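Local coordinates for uncharacterized protein (Bacteroides ovatus CL02T12C04, PDB 6PTM), which is probably an exo-acting carrageenase of glycoside hydrolase family 42, releasing sugars from the chain ends of carrageenan, at residues A[237-240]-A[245-248]. Residues are numbered along the deposited sequence; the frame is centred on the assembly and turned at random.
Sequences WAEK and VKDG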
ATOM      1  N   TRP A 237     -17.794  22.144  21.789  1.00 23.28           N
ATOM      2  CA  TRP A 237     -18.169  23.581  21.784  1.00 24.40           C
ATOM      3  C   TRP A 237     -18.564  23.998  20.360  1.00 25.15           C
ATOM      4  O   TRP A 237     -19.493  24.825  20.218  1.00 22.23           O
ATOM      5  CB  TRP A 237     -17.060  24.463  22.353  1.00 24.15           C
ATOM      6  CG  TRP A 237     -15.844  24.506  21.475  1.00 26.45           C
ATOM      7  CD1 TRP A 237     -14.685  23.789  21.638  1.00 27.15           C
ATOM      8  CD2 TRP A 237     -15.654  25.317  20.297  1.00 23.65           C
ATOM      9  NE1 TRP A 237     -13.796  24.102  20.641  1.00 25.57           N
ATOM     10  CE2 TRP A 237     -14.376  25.008  19.791  1.00 22.50           C
ATOM     11  CE3 TRP A 237     -16.448  26.236  19.603  1.00 23.41           C
ATOM     12  CZ2 TRP A 237     -13.875  25.598  18.640  1.00 24.05           C
ATOM     13  CZ3 TRP A 237     -15.960  26.803  18.447  1.00 22.18           C
ATOM     14  CH2 TRP A 237     -14.683  26.506  17.986  1.00 23.77           C
ATOM     15  N   ALA A 238     -17.863  23.490  19.340  1.00 24.08           N
ATOM     16  CA  ALA A 238     -18.117  23.835  17.923  1.00 24.70           C
ATOM     17  C   ALA A 238     -19.450  23.223  17.504  1.00 22.78           C
ATOM     18  O   ALA A 238     -20.196  23.868  16.749  1.00 25.79           O
ATOM     19  CB  ALA A 238     -16.998  23.330  17.040  1.00 24.84           C
ATOM     20  N   GLU A 239     -19.701  21.991  17.919  1.00 22.48           N
ATOM     21  CA  GLU A 239     -20.957  21.288  17.574  1.00 27.22           C
ATOM     22  C   GLU A 239     -22.150  22.071  18.168  1.00 27.80           C
ATOM     23  O   GLU A 239     -23.139  22.278  17.447  1.00 26.24           O
ATOM     24  CB  GLU A 239     -20.896  19.850  18.084  1.00 29.60           C
ATOM     25  CG  GLU A 239     -22.196  19.125  17.865  1.00 31.81           C
ATOM     26  CD  GLU A 239     -22.151  17.657  18.228  1.00 35.67           C
ATOM     27  OE1 GLU A 239     -21.032  17.170  18.631  1.00 34.23           O
ATOM     28  OE2 GLU A 239     -23.241  17.012  18.096  1.00 36.93           O
ATOM     29  N   LYS A 240     -22.044  22.513  19.427  1.00 30.64           N
ATOM     30  CA  LYS A 240     -23.097  23.304  20.133  1.00 31.99           C
ATOM     31  C   LYS A 240     -23.264  24.643  19.407  1.00 30.14           C
ATOM     32  O   LYS A 240     -24.381  25.003  19.125  1.00 31.20           O
ATOM     33  CB  LYS A 240     -22.767  23.463  21.629  1.00 33.52           C
ATOM     34  CG  LYS A 240     -23.662  24.430  22.403  1.00 36.34           C
ATOM     35  CD  LYS A 240     -23.389  24.517  23.898  1.00 36.24           C
ATOM     36  N   VAL A 245     -22.516  21.653  11.580  1.00 19.84           N
ATOM     37  CA  VAL A 245     -21.094  21.280  11.376  1.00 21.21           C
ATOM     38  C   VAL A 245     -20.944  19.746  11.352  1.00 19.23           C
ATOM     39  O   VAL A 245     -19.943  19.275  10.787  1.00 18.96           O
ATOM     40  CB  VAL A 245     -20.202  21.997  12.410  1.00 20.79           C
ATOM     41  CG1 VAL A 245     -20.240  21.318  13.788  1.00 20.71           C
ATOM     42  CG2 VAL A 245     -18.799  22.135  11.864  1.00 22.14           C
ATOM     43  N   LYS A 246     -21.925  18.991  11.861  1.00 21.31           N
ATOM     44  CA  LYS A 246     -21.907  17.506  11.941  1.00 21.59           C
ATOM     45  C   LYS A 246     -22.506  16.889  10.676  1.00 20.89           C
ATOM     46  O   LYS A 246     -22.313  15.675  10.470  1.00 19.17           O
ATOM     47  CB  LYS A 246     -22.683  16.998  13.159  1.00 23.56           C
ATOM     48  CG  LYS A 246     -22.132  17.483  14.483  1.00 25.43           C
ATOM     49  CD  LYS A 246     -20.760  16.893  14.811  1.00 26.70           C
ATOM     50  CE  LYS A 246     -20.743  15.383  14.970  1.00 26.44           C
ATOM     51  NZ  LYS A 246     -19.357  14.929  15.254  1.00 26.47           N
ATOM     52  N   ASP A 247     -23.129  17.683   9.803  1.00 20.53           N
ATOM     53  CA  ASP A 247     -23.840  17.111   8.622  1.00 20.22           C
ATOM     54  C   ASP A 247     -22.805  16.685   7.569  1.00 18.57           C
ATOM     55  O   ASP A 247     -21.667  17.204   7.612  1.00 17.47           O
ATOM     56  CB  ASP A 247     -24.844  18.095   8.014  1.00 21.32           C
ATOM     57  CG  ASP A 247     -25.942  18.546   8.975  1.00 23.58           C
ATOM     58  OD1 ASP A 247     -26.265  17.802   9.895  1.00 23.82           O
ATOM     59  OD2 ASP A 247     -26.459  19.641   8.769  1.00 27.24           O
ATOM     60  N   GLY A 248     -23.186  15.762   6.682  1.00 16.14           N
ATOM     61  CA  GLY A 248     -22.371  15.318   5.549  1.00 16.15           C
ATOM     62  C   GLY A 248     -20.984  14.880   5.994  1.00 16.61           C
ATOM     63  O   GLY A 248     -19.999  15.316   5.435  1.00 16.35           O
TER
HETATM   64  O   HOH W   1     -18.709  16.864  17.422  1.00 27.15           O
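Glu239 and Lys246 meet where the lysine methylenes pack against both the glutamate's CG and its carboxyl carbon: Glu239 CD lies 3.7 Å from Lys246 CG, and Glu239 CG is 3.8 Å from the same methylene. The glutamate is extended, with CG opposite the backbone N (chi1 175°), whereas bends at chi2 (-68°) and chi3 (-63°) carry the lysine methylenes slantwise across the carboxylate of Glu239.

The charged ends do not form a direct salt bridge, since Glu239 OE1 and Lys246 NZ are 4.4 Å apart. A water joins them instead, donating to Glu239 OE1 at 2.6 Å and accepting from Lys246 NZ at 3.0 Å; the ammonium also hydrogen-bonds to the carbonyl O of Met255. An alanine in place of Glu239 would probably break this water bridge and open a gap beside the lysine methylenes.

Nonpolar packing comes from Val245, whose CG1 rests against the helix backbone, 3.9 Å from Glu239 CA. No hydrogen bond links the segments directly.

A 3-10 turn thus packs back on short helix 236-241, which comes after strand 225-230 of the four-stranded parallel sheet, probably part of a GH42 (beta/alpha)8 barrel. Val245 also touches Phe234 and His260, while Ala238 packs on Leu262 of helix 261-278.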